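Local coordinates for protein beta-N-acetylhexosaminidase (Thermotoga neapolitana, PDB 5BZA) that probably hydrolyses terminal non-reducing N-acetyl-D-hexosamine residues from N-acetyl-beta-D-hexosaminides, as a zinc-binding enzyme of glycoside hydrolase family 3, at residues L5-F10 with K307-Y312; V138-G143 with F194-Q199; L219-T222 with K226-T229; V231-L236 with G240-D245; F265-G270 with R299-R304. All blocks are in the same frame, centred on the assembly; numbering follows the deposited sequence.

Contact 1. Residues L5-F10 with K307-Y312; sequences LGKLFF and KIVDEY
K7 and V309 bring the two backbones nearest each other, with K7 CA 6.5 Å from V309 CA. K7 closes a short 3-10 turn, in which L8 N bonds back to L5 O, just before the chain enters strand 9-13, the first strand of the TIM barrel. V309 and D310 belong to helix 299-314, far along the chain, so the contact brings the start of the barrel domain against one of its late helices. V309 supplies the apolar half. V309 CG2 lies 3.4 Å from the carbonyl oxygen K7 O, and V309 CG1 sits 4.0 Å from K7 CB; the same valine also packs on A30, M272 and L241, toward the barrel wall. One helical position on, D310 takes the charged end of the lysine. K7 leaves the backbone with CG anti to its carbonyl carbon (chi1 -68°) and then runs fully extended, crossing the aspartate at about a right angle. K7 NZ donates to D310 OD1 at 2.6 Å, on the syn lone pair, and is 3.2 Å from D310 OD2, an uneven grip on the carboxylate. The lysine stem touches the acid too, K7 CD being 3.3 Å from D310 OD1. With an alanine at K7, the D310 carboxylate would probably lose its close cationic mate, its ion pair with R57 being long and weak. The chemistry is thus divided: buried valine against backbone on one side, and on the other a short salt bridge at a partly exposed margin, joining the turn to the helix through charge.

Contact 2. Residues V138-G143 with F194-Q199; sequences VVASHG and FRRIFQ
A140 against R196, and G143 against I197, make this a helix-to-helix packing contact between helices 136-153 and 192-198 on the outside of the TIM barrel. The axes of these segments approach to 8.8 Å and cross at -36°, pointing broadly the same way, and small residues on the first helix make room for the second. A140 CB lies over one face of the R196 guanidinium, 3.6 Å above its plane and displaced toward the rim, with R196 NH1 its nearest atom at 3.7 Å. The arginine gets there by bending: CG stands anti to the backbone N (chi1 -175°), and turns at chi2 and chi3 swing the head back across A140. R196 NH2 then forms a salt bridge with E137, one turn before S141 on the same helix. Replacing R196 with a leucine would probably leave E137 without this charge partner and A140 CB without the flat group above it. Deeper in, I197 CD1 approaches G143 O to 3.7 Å, settling on backbone where glycine has no side chain. Around this pair, M144 touches both R196 and I197, C147 adds to I197, and I159 of strand 156-162 packs against F194, I197 and F198.

Contact 3. Residues L219-T222 with K226-T229; sequences LPAT and KLIT
The flat groups that I228 meets are the peptides of A221 and T222, not rings: I228 CD1 lies 3.3 Å from A221 O and 3.4 Å from T222 O, so one methyl touches two successive carbonyl oxygens. I228 CG1 is also close to A221 O, at 3.4 Å. This is the loop-to-helix step of a beta-alpha-beta unit in the TIM barrel, where the chain leaves strand 205-208, passes through a short 3-10 segment at A221 and T222, and enters helix 225-235. The helix has a wider pi-type turn at 226-229, and it sends L227 and I228 back onto the loop that precedes it. I228 does so with CG1 anti to its carbonyl carbon (chi1 -58°) and CD1 extended beyond. No hydrogen bond joins the two segments; the packing is buried and made of methyl groups against backbone and alanine. The CB of T222 points away from 226-229, and its OG1 bonds to H210 and T208. The T222 side chain is about 5 Å from the side chain of the metal ligand D245, so the loop borders the metal site. At the other end, L227 CD1 rests on A221, 3.6 Å from both A221 CB and A221 CA.

Contact 4. Residues V231-L236 with G240-D245; sequences VLREKL and GLVLSD. With CD (cadmium ion), chain R.
L232 and R233 meet V242 and G240 in the second half of a beta-alpha-beta crossover of the TIM barrel, where helix 225-235 returns to strand 241-243. L232 and V242 slide past each other in opposite directions, with L232 CD2 3.6 Å from V242 CG2. V242 CG2 also lies over one face of the R233 guanidinium, 3.7 Å above its plane and toward the rim. R233 reaches it with CG anti to its carbonyl carbon (chi1 -61°) and a further bend at chi2. R233 NH1 donates to G240 O at 2.8 Å with an N-H...O angle of 153°, arriving in the carbonyl plane though the oxygen sits 17° out of the guanidinium plane. NH1 also bonds F238 O, while NH2 bonds G269 O and N271 OD1; several polar grips and the valine methyl thus hold the group's rotation. These bonds tie the helix to the turn before the strand and to the turn that follows helix 258-268. The helix widens to a pi-type turn at 231-235, with L236 N bonding V231 O. Beyond the strand lies D245, which with H161 holds one cadmium ion. A different cadmium ion sits on the exposed outer side of the helix, where E234 OE1 binds it at 2.7 Å.

Contact 5. Residues F265-G270 with R299-R304; sequences FIEAGG and RGKVER
K301, in the first turn of helix 299-314, lies across the end of helix 258-268 and touches I266 and E267, packing two outer helices of the TIM barrel together. Helix 299-314 opens at R299, whose carbonyl oxygen receives E303 N. K301 then makes the contact. It comes within 7.1 Å of I266, CA to CA, and its CG stands anti to the carbonyl carbon (chi1 -71°) before the chain runs out extended. The stem grazes the other helix: K301 CB is 4.4 Å from I266 CG2, and K301 CD 3.8 Å from I266 O. At the tip it crosses E267 at about a right angle and forms a salt bridge with it, although the modelled NZ and OE1 stand too close for their places to be trusted. E267 bends at chi2 to come over, and its OE2 also accepts a bond from E298 N just ahead of the helix. V302, next along, packs on L5 and I297. E303 is a zinc ligand in a crystal of this protein, with no metal bound to it here. R304 folds its guanidinium back over the first turn, G300 O lying 3.6 Å above its plane and displaced toward the rim. Helix 258-268 ends in a Schellman motif, in which G269 takes positive phi (111°), G269 N bonds I266 O and G270 N bonds F265 O at 2.9 Å. The turn brings G270 CA over the F265 ring, 3.4 Å above its plane and displaced toward the rim.

How the contacts relate
All five contacts belong to the barrel domain, and contacts 2 to 5 are nested within the chain loop that contact 1 closes. Contacts 3 and 4 share helix 225-235, their centres 9 Å apart. Contact 5 joins both: A268 O accepts from T229 OG1 of contact 3, and R233 NH2 of contact 4 bonds G269 O. Contact 5 also shares helix 299-314 with contact 1, centres 11 Å apart, where V302 meets L5 and L8; Y312 OH of contact 1 bonds L241 N of contact 4. Contacts 2 and 4, centres 15 Å apart, touch through F198 on L232. Contact 4 itself holds D245, a ligand with H161 of a cadmium ion, and T222 of contact 3 lies beside it.

Contact 1. Residues L5-F10 with K307-Y312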
# COMPACT_ATOMS: atom_id res chain seq x y z
N LEU B 5 11.71 17.20 28.22
CA LEU B 5 13.00 16.96 27.57
C LEU B 5 12.89 15.91 26.50
O LEU B 5 13.79 15.80 25.62
CB LEU B 5 14.05 16.54 28.61
CG LEU B 5 14.39 17.73 29.49
CD1 LEU B 5 15.44 17.35 30.50
CD2 LEU B 5 14.90 18.82 28.56
N GLY B 6 11.76 15.18 26.53
CA GLY B 6 11.47 14.15 25.56
C GLY B 6 11.27 14.79 24.22
O GLY B 6 11.45 14.15 23.18
N LYS B 7 10.92 16.07 24.21
CA LYS B 7 10.79 16.76 22.93
C LYS B 7 12.11 16.83 22.17
O LYS B 7 12.14 17.01 20.96
CB LYS B 7 10.17 18.13 23.15
CG LYS B 7 8.72 17.96 23.60
CD LYS B 7 7.91 19.22 23.72
CE LYS B 7 6.50 18.84 24.17
NZ LYS B 7 5.60 20.01 24.35
N LEU B 8 13.22 16.61 22.86
CA LEU B 8 14.49 16.68 22.16
C LEU B 8 14.90 15.31 21.63
O LEU B 8 16.06 15.11 21.24
CB LEU B 8 15.59 17.24 23.08
CG LEU B 8 15.77 18.77 23.04
CD1 LEU B 8 14.48 19.46 23.40
CD2 LEU B 8 16.94 19.26 23.93
N PHE B 9 13.96 14.37 21.56
CA PHE B 9 14.30 13.03 21.08
C PHE B 9 13.36 12.51 20.02
O PHE B 9 12.14 12.69 20.10
CB PHE B 9 14.34 12.04 22.24
CG PHE B 9 15.49 12.30 23.16
CD1 PHE B 9 16.78 11.91 22.80
CD2 PHE B 9 15.30 12.96 24.37
CE1 PHE B 9 17.83 12.17 23.62
CE2 PHE B 9 16.36 13.21 25.21
CZ PHE B 9 17.63 12.82 24.84
N PHE B 10 13.96 11.83 19.04
CA PHE B 10 13.28 11.22 17.93
C PHE B 10 13.71 9.77 17.96
O PHE B 10 14.90 9.49 17.77
CB PHE B 10 13.67 11.87 16.59
CG PHE B 10 12.53 11.91 15.59
CD1 PHE B 10 11.94 10.71 15.15
CD2 PHE B 10 12.07 13.13 15.08
CE1 PHE B 10 10.89 10.73 14.21
CE2 PHE B 10 11.01 13.15 14.14
CZ PHE B 10 10.42 11.94 13.71
N LYS B 307 10.89 24.97 21.95
CA LYS B 307 9.97 25.88 21.26
C LYS B 307 9.77 25.46 19.79
O LYS B 307 8.63 25.40 19.28
CB LYS B 307 10.51 27.32 21.32
CG LYS B 307 9.60 28.36 20.67
CD LYS B 307 10.02 29.77 21.05
CE LYS B 307 9.47 30.80 20.05
NZ LYS B 307 8.15 30.37 19.46
N ILE B 308 10.89 25.15 19.13
CA ILE B 308 10.85 24.72 17.74
C ILE B 308 10.01 23.42 17.58
O ILE B 308 9.11 23.35 16.73
CB ILE B 308 12.27 24.52 17.19
CG1 ILE B 308 12.99 25.87 17.11
CG2 ILE B 308 12.24 23.92 15.81
CD1 ILE B 308 14.39 25.78 16.57
N VAL B 309 10.30 22.41 18.41
CA VAL B 309 9.56 21.18 18.31
C VAL B 309 8.06 21.40 18.51
O VAL B 309 7.24 20.86 17.77
CB VAL B 309 10.05 20.13 19.31
CG1 VAL B 309 9.06 18.95 19.36
CG2 VAL B 309 11.42 19.67 18.94
N ASP B 310 7.71 22.24 19.48
CA ASP B 310 6.29 22.53 19.73
C ASP B 310 5.66 23.23 18.53
O ASP B 310 4.53 22.92 18.13
CB ASP B 310 6.15 23.36 21.00
CG ASP B 310 6.12 22.48 22.24
OD1 ASP B 310 5.91 21.25 22.09
OD2 ASP B 310 6.34 23.00 23.36
N GLU B 311 6.37 24.16 17.92
CA GLU B 311 5.83 24.76 16.71
C GLU B 311 5.56 23.67 15.66
O GLU B 311 4.44 23.60 15.12
CB GLU B 311 6.77 25.86 16.18
CG GLU B 311 6.74 27.09 17.12
CD GLU B 311 7.86 28.12 16.86
OE1 GLU B 311 7.80 29.23 17.46
OE2 GLU B 311 8.83 27.82 16.12
N TYR B 312 6.52 22.77 15.41
CA TYR B 312 6.30 21.73 14.38
C TYR B 312 5.11 20.82 14.73
O TYR B 312 4.27 20.52 13.89
CB TYR B 312 7.56 20.87 14.15
CG TYR B 312 8.54 21.52 13.18
CD1 TYR B 312 9.18 22.72 13.52
CD2 TYR B 312 8.80 20.98 11.92
CE1 TYR B 312 10.07 23.36 12.63
CE2 TYR B 312 9.70 21.62 11.01
CZ TYR B 312 10.33 22.81 11.38
OH TYR B 312 11.24 23.47 10.52

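Contact 2. Residues V138-G143 with F194-Q199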
# COMPACT_ATOMS: atom_id res chain seq x y z
N VAL B 138 20.41 20.42 -10.96
CA VAL B 138 19.44 19.36 -11.19
C VAL B 138 18.93 18.85 -9.85
O VAL B 138 17.70 18.65 -9.65
CB VAL B 138 20.08 18.19 -12.01
CG1 VAL B 138 19.11 16.97 -12.12
CG2 VAL B 138 20.43 18.69 -13.41
N VAL B 139 19.86 18.62 -8.93
CA VAL B 139 19.52 18.19 -7.57
C VAL B 139 18.67 19.25 -6.88
O VAL B 139 17.69 18.94 -6.17
CB VAL B 139 20.80 17.88 -6.73
CG1 VAL B 139 20.51 17.59 -5.24
CG2 VAL B 139 21.57 16.75 -7.34
N ALA B 140 19.01 20.51 -7.09
CA ALA B 140 18.25 21.58 -6.45
C ALA B 140 16.80 21.65 -6.95
O ALA B 140 15.90 21.83 -6.13
CB ALA B 140 18.96 22.95 -6.66
N SER B 141 16.57 21.55 -8.26
CA SER B 141 15.20 21.71 -8.76
C SER B 141 14.35 20.46 -8.39
O SER B 141 13.20 20.59 -7.95
CB SER B 141 15.15 21.98 -10.28
OG SER B 141 15.57 20.89 -11.09
N HIS B 142 14.95 19.28 -8.49
CA HIS B 142 14.24 18.06 -8.13
C HIS B 142 13.97 17.98 -6.62
O HIS B 142 12.93 17.49 -6.19
CB HIS B 142 15.00 16.84 -8.60
CG HIS B 142 14.96 16.65 -10.09
ND1 HIS B 142 15.71 17.42 -10.96
CD2 HIS B 142 14.22 15.82 -10.86
CE1 HIS B 142 15.48 17.03 -12.20
NE2 HIS B 142 14.57 16.07 -12.16
N GLY B 143 14.91 18.47 -5.83
CA GLY B 143 14.75 18.53 -4.39
C GLY B 143 13.67 19.50 -3.95
O GLY B 143 12.90 19.22 -2.99
N PHE B 194 20.25 22.50 -0.72
CA PHE B 194 19.80 22.95 0.61
C PHE B 194 19.36 24.44 0.62
O PHE B 194 18.32 24.80 1.21
CB PHE B 194 20.86 22.68 1.67
CG PHE B 194 21.10 21.21 1.95
CD1 PHE B 194 22.00 20.46 1.18
CD2 PHE B 194 20.45 20.57 3.00
CE1 PHE B 194 22.22 19.11 1.44
CE2 PHE B 194 20.67 19.21 3.27
CZ PHE B 194 21.57 18.49 2.48
N ARG B 195 20.17 25.29 -0.01
CA ARG B 195 19.90 26.71 -0.15
C ARG B 195 18.58 26.93 -0.90
O ARG B 195 17.79 27.84 -0.57
CB ARG B 195 21.08 27.40 -0.85
CG ARG B 195 22.34 27.49 0.03
CD ARG B 195 23.67 27.81 -0.73
NE ARG B 195 23.59 29.04 -1.50
CZ ARG B 195 24.22 29.23 -2.66
NH1 ARG B 195 25.00 28.28 -3.18
NH2 ARG B 195 24.07 30.39 -3.31
N ARG B 196 18.36 26.12 -1.92
CA ARG B 196 17.13 26.21 -2.72
C ARG B 196 15.90 25.98 -1.84
O ARG B 196 14.88 26.71 -1.96
CB ARG B 196 17.16 25.20 -3.88
CG ARG B 196 15.93 25.31 -4.86
CD ARG B 196 15.90 26.64 -5.63
NE ARG B 196 17.20 26.96 -6.24
CZ ARG B 196 17.65 26.45 -7.39
NH1 ARG B 196 16.89 25.62 -8.10
NH2 ARG B 196 18.87 26.82 -7.82
N ILE B 197 15.98 24.98 -0.98
CA ILE B 197 14.85 24.73 -0.09
C ILE B 197 14.68 25.90 0.91
O ILE B 197 13.54 26.36 1.16
CB ILE B 197 14.98 23.39 0.72
CG1 ILE B 197 15.29 22.17 -0.19
CG2 ILE B 197 13.77 23.21 1.65
CD1 ILE B 197 14.52 22.14 -1.48
N PHE B 198 15.80 26.40 1.47
CA PHE B 198 15.70 27.47 2.50
C PHE B 198 15.15 28.80 1.98
O PHE B 198 14.60 29.58 2.75
CB PHE B 198 17.05 27.71 3.20
CG PHE B 198 17.59 26.49 3.86
CD1 PHE B 198 16.72 25.58 4.47
CD2 PHE B 198 18.97 26.25 3.88
CE1 PHE B 198 17.22 24.42 5.11
CE2 PHE B 198 19.48 25.09 4.49
CZ PHE B 198 18.61 24.17 5.10
N GLN B 199 15.33 29.06 0.69
CA GLN B 199 14.82 30.28 0.07
C GLN B 199 13.32 30.18 -0.25
O GLN B 199 12.73 31.21 -0.60
CB GLN B 199 15.61 30.61 -1.19
CG GLN B 199 16.94 31.25 -0.86
CD GLN B 199 17.81 31.49 -2.07
OE1 GLN B 199 17.59 30.92 -3.15
NE2 GLN B 199 18.87 32.28 -1.88

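Contact 3. Residues L219-T222 with K226-T229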
# COMPACT_ATOMS: atom_id res chain seq x y z
N LEU B 219 35.01 18.38 13.60
CA LEU B 219 33.88 17.59 14.07
C LEU B 219 33.01 17.10 12.96
O LEU B 219 32.83 17.79 11.98
CB LEU B 219 33.04 18.45 15.01
CG LEU B 219 33.81 18.74 16.28
CD1 LEU B 219 33.14 19.87 17.07
CD2 LEU B 219 33.91 17.47 17.09
N PRO B 220 32.42 15.92 13.15
CA PRO B 220 31.35 15.50 12.24
C PRO B 220 30.31 16.59 12.18
O PRO B 220 30.04 17.25 13.20
CB PRO B 220 30.78 14.23 12.91
CG PRO B 220 31.86 13.75 13.79
CD PRO B 220 32.62 14.96 14.25
N ALA B 221 29.72 16.80 11.02
CA ALA B 221 28.76 17.89 10.91
C ALA B 221 27.69 17.85 12.02
O ALA B 221 27.24 18.91 12.51
CB ALA B 221 28.11 17.87 9.52
N THR B 222 27.26 16.65 12.41
CA THR B 222 26.26 16.48 13.48
C THR B 222 26.68 17.16 14.77
O THR B 222 25.86 17.71 15.50
CB THR B 222 25.97 14.99 13.71
OG1 THR B 222 25.52 14.40 12.48
CG2 THR B 222 24.90 14.77 14.82
N LYS B 226 30.44 24.87 14.09
CA LYS B 226 30.71 25.73 12.97
C LYS B 226 29.71 25.44 11.87
O LYS B 226 29.03 26.35 11.40
CB LYS B 226 32.14 25.54 12.50
CG LYS B 226 32.53 26.42 11.31
CD LYS B 226 34.03 26.28 11.02
CE LYS B 226 34.49 27.23 9.91
NZ LYS B 226 33.98 28.64 10.14
N LEU B 227 29.53 24.17 11.55
CA LEU B 227 28.65 23.79 10.44
C LEU B 227 27.17 24.05 10.78
O LEU B 227 26.43 24.52 9.92
CB LEU B 227 28.88 22.30 10.09
CG LEU B 227 30.15 22.04 9.25
CD1 LEU B 227 30.51 20.57 9.16
CD2 LEU B 227 30.05 22.65 7.88
N ILE B 228 26.73 23.78 12.00
CA ILE B 228 25.30 23.96 12.27
C ILE B 228 24.96 25.41 12.66
O ILE B 228 23.97 25.96 12.19
CB ILE B 228 24.79 22.97 13.35
CG1 ILE B 228 25.05 21.54 12.92
CG2 ILE B 228 23.29 23.18 13.64
CD1 ILE B 228 24.83 20.57 14.06
N THR B 229 25.79 26.07 13.49
CA THR B 229 25.45 27.46 13.84
C THR B 229 25.96 28.46 12.79
O THR B 229 25.18 29.25 12.25
CB THR B 229 26.02 27.91 15.22
OG1 THR B 229 25.58 27.02 16.25
CG2 THR B 229 25.52 29.33 15.54

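Contact 4. Residues V231-L236 with G240-D245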
# COMPACT_ATOMS: atom_id res chain seq x y z
N VAL B 231 27.24 28.03 9.69
CA VAL B 231 26.74 27.86 8.34
C VAL B 231 25.22 27.74 8.28
O VAL B 231 24.57 28.55 7.60
CB VAL B 231 27.39 26.66 7.64
CG1 VAL B 231 26.88 26.54 6.21
CG2 VAL B 231 28.85 26.89 7.64
N LEU B 232 24.64 26.79 9.00
CA LEU B 232 23.21 26.52 8.81
C LEU B 232 22.29 27.56 9.46
O LEU B 232 21.34 28.04 8.81
CB LEU B 232 22.87 25.12 9.34
CG LEU B 232 21.38 24.78 9.19
CD1 LEU B 232 20.97 24.80 7.72
CD2 LEU B 232 21.07 23.49 9.84
N ARG B 233 22.52 27.86 10.74
CA ARG B 233 21.70 28.86 11.45
C ARG B 233 21.93 30.30 10.96
O ARG B 233 20.99 31.06 10.78
CB ARG B 233 21.94 28.81 12.96
CG ARG B 233 21.61 27.49 13.63
CD ARG B 233 20.18 27.07 13.37
NE ARG B 233 19.76 26.03 14.32
CZ ARG B 233 18.52 25.55 14.43
NH1 ARG B 233 17.57 26.01 13.61
NH2 ARG B 233 18.24 24.60 15.32
N GLU B 234 23.20 30.68 10.80
CA GLU B 234 23.53 32.06 10.44
C GLU B 234 23.66 32.33 8.93
O GLU B 234 22.81 33.03 8.35
CB GLU B 234 24.80 32.47 11.15
CG GLU B 234 24.50 32.79 12.62
CD GLU B 234 25.73 32.81 13.47
OE1 GLU B 234 26.84 32.81 12.89
OE2 GLU B 234 25.59 32.81 14.72
N LYS B 235 24.69 31.77 8.28
CA LYS B 235 24.89 32.04 6.85
C LYS B 235 23.61 31.66 6.08
O LYS B 235 23.10 32.46 5.25
CB LYS B 235 26.11 31.28 6.32
CG LYS B 235 27.40 32.08 6.56
CD LYS B 235 28.68 31.60 5.86
CE LYS B 235 29.82 32.63 6.15
NZ LYS B 235 31.04 32.43 5.30
N LEU B 236 23.03 30.50 6.38
CA LEU B 236 21.86 30.01 5.63
C LEU B 236 20.52 30.44 6.20
O LEU B 236 19.48 30.30 5.54
CB LEU B 236 21.91 28.48 5.58
CG LEU B 236 22.96 28.01 4.61
CD1 LEU B 236 23.29 26.52 4.74
CD2 LEU B 236 22.44 28.34 3.25
N GLY B 240 14.56 26.52 11.46
CA GLY B 240 13.64 25.43 11.69
C GLY B 240 14.26 24.31 12.50
O GLY B 240 15.24 24.49 13.20
N LEU B 241 13.66 23.12 12.36
CA LEU B 241 14.01 21.95 13.13
C LEU B 241 15.22 21.22 12.54
O LEU B 241 15.24 20.89 11.33
CB LEU B 241 12.78 21.01 13.21
CG LEU B 241 12.91 19.66 13.91
CD1 LEU B 241 13.24 19.83 15.42
CD2 LEU B 241 11.63 18.83 13.74
N VAL B 242 16.22 20.99 13.39
CA VAL B 242 17.43 20.27 13.01
C VAL B 242 17.57 18.97 13.79
O VAL B 242 17.57 18.98 15.03
CB VAL B 242 18.75 21.12 13.27
CG1 VAL B 242 20.05 20.25 13.14
CG2 VAL B 242 18.79 22.33 12.38
N LEU B 243 17.75 17.87 13.07
CA LEU B 243 17.90 16.54 13.66
C LEU B 243 19.25 15.94 13.41
O LEU B 243 19.79 16.10 12.33
CB LEU B 243 16.89 15.53 13.07
CG LEU B 243 15.47 15.32 13.54
CD1 LEU B 243 14.70 16.62 13.54
CD2 LEU B 243 14.88 14.37 12.52
N SER B 244 19.75 15.17 14.36
CA SER B 244 20.90 14.34 14.05
C SER B 244 20.52 13.21 13.12
O SER B 244 19.34 12.76 13.08
CB SER B 244 21.51 13.79 15.35
OG SER B 244 20.78 12.70 15.89
N ASP B 245 21.49 12.69 12.38
CA ASP B 245 21.31 11.32 11.89
C ASP B 245 21.38 10.44 13.16
O ASP B 245 21.67 10.95 14.24
CB ASP B 245 22.36 10.92 10.85
CG ASP B 245 21.86 9.82 9.92
OD1 ASP B 245 20.81 9.22 10.26
OD2 ASP B 245 22.51 9.52 8.89
CD CD R . 28.55 33.01 14.93

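Contact 5. Residues F265-G270 with R299-R304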
# COMPACT_ATOMS: atom_id res chain seq x y z
N PHE B 265 26.06 18.01 19.98
CA PHE B 265 24.93 18.26 19.09
C PHE B 265 24.07 19.43 19.58
O PHE B 265 23.74 20.33 18.81
CB PHE B 265 24.09 17.00 18.94
CG PHE B 265 22.82 17.21 18.16
CD1 PHE B 265 22.83 17.27 16.77
CD2 PHE B 265 21.60 17.36 18.83
CE1 PHE B 265 21.63 17.46 16.07
CE2 PHE B 265 20.41 17.53 18.12
CZ PHE B 265 20.42 17.58 16.74
N ILE B 266 23.71 19.44 20.85
CA ILE B 266 22.80 20.49 21.30
C ILE B 266 23.51 21.85 21.38
O ILE B 266 22.97 22.88 20.95
CB ILE B 266 22.17 20.12 22.65
CG1 ILE B 266 21.24 18.91 22.45
CG2 ILE B 266 21.32 21.27 23.18
CD1 ILE B 266 20.07 19.18 21.49
N GLU B 267 24.73 21.84 21.89
CA GLU B 267 25.53 23.05 21.94
C GLU B 267 25.81 23.57 20.53
O GLU B 267 26.08 24.77 20.35
CB GLU B 267 26.81 22.81 22.73
CG GLU B 267 26.55 22.82 24.24
CD GLU B 267 26.05 24.18 24.73
OE1 GLU B 267 26.71 25.20 24.42
OE2 GLU B 267 25.01 24.25 25.41
N ALA B 268 25.81 22.66 19.54
CA ALA B 268 26.04 22.99 18.13
C ALA B 268 24.86 23.68 17.48
O ALA B 268 24.99 24.28 16.41
CB ALA B 268 26.43 21.76 17.34
N GLY B 269 23.70 23.61 18.11
CA GLY B 269 22.54 24.25 17.53
C GLY B 269 21.54 23.23 17.06
O GLY B 269 20.55 23.58 16.47
N GLY B 270 21.79 21.96 17.35
CA GLY B 270 20.81 20.94 17.05
C GLY B 270 19.55 20.95 17.92
O GLY B 270 19.59 21.40 19.07
N ARG B 299 20.84 26.39 29.04
CA ARG B 299 19.39 26.21 29.13
C ARG B 299 18.68 26.85 27.95
O ARG B 299 17.68 26.31 27.45
CB ARG B 299 18.82 26.83 30.41
CG ARG B 299 17.32 26.58 30.59
CD ARG B 299 16.76 27.38 31.76
NE ARG B 299 16.36 28.72 31.30
CZ ARG B 299 15.99 29.72 32.10
NH1 ARG B 299 15.98 29.56 33.42
NH2 ARG B 299 15.64 30.89 31.57
N GLY B 300 19.17 28.02 27.53
CA GLY B 300 18.56 28.77 26.44
C GLY B 300 18.39 27.93 25.18
O GLY B 300 17.39 28.05 24.46
N LYS B 301 19.37 27.05 24.93
CA LYS B 301 19.37 26.22 23.74
C LYS B 301 18.31 25.11 23.84
O LYS B 301 17.56 24.88 22.88
CB LYS B 301 20.75 25.63 23.55
CG LYS B 301 21.72 26.68 23.13
CD LYS B 301 23.11 26.12 23.00
CE LYS B 301 24.10 27.26 22.79
NZ LYS B 301 25.37 26.84 23.37
N VAL B 302 18.25 24.46 24.99
CA VAL B 302 17.23 23.43 25.23
C VAL B 302 15.86 24.04 25.07
O VAL B 302 15.01 23.44 24.43
CB VAL B 302 17.34 22.79 26.63
CG1 VAL B 302 16.23 21.78 26.81
CG2 VAL B 302 18.66 22.09 26.78
N GLU B 303 15.68 25.23 25.63
CA GLU B 303 14.41 25.96 25.54
C GLU B 303 14.02 26.38 24.11
O GLU B 303 12.84 26.29 23.73
CB GLU B 303 14.46 27.19 26.44
CG GLU B 303 13.14 27.95 26.54
CD GLU B 303 13.31 29.32 27.18
OE1 GLU B 303 14.44 29.63 27.65
OE2 GLU B 303 12.31 30.08 27.20
N ARG B 304 14.98 26.87 23.33
CA ARG B 304 14.71 27.27 21.95
C ARG B 304 14.33 26.04 21.15
O ARG B 304 13.43 26.08 20.32
CB ARG B 304 15.93 27.98 21.31
CG ARG B 304 16.17 29.40 21.85
CD ARG B 304 17.10 30.27 21.00
NE ARG B 304 18.50 29.83 20.97
CZ ARG B 304 19.42 30.17 21.88
NH1 ARG B 304 19.09 30.92 22.93
NH2 ARG B 304 20.68 29.72 21.77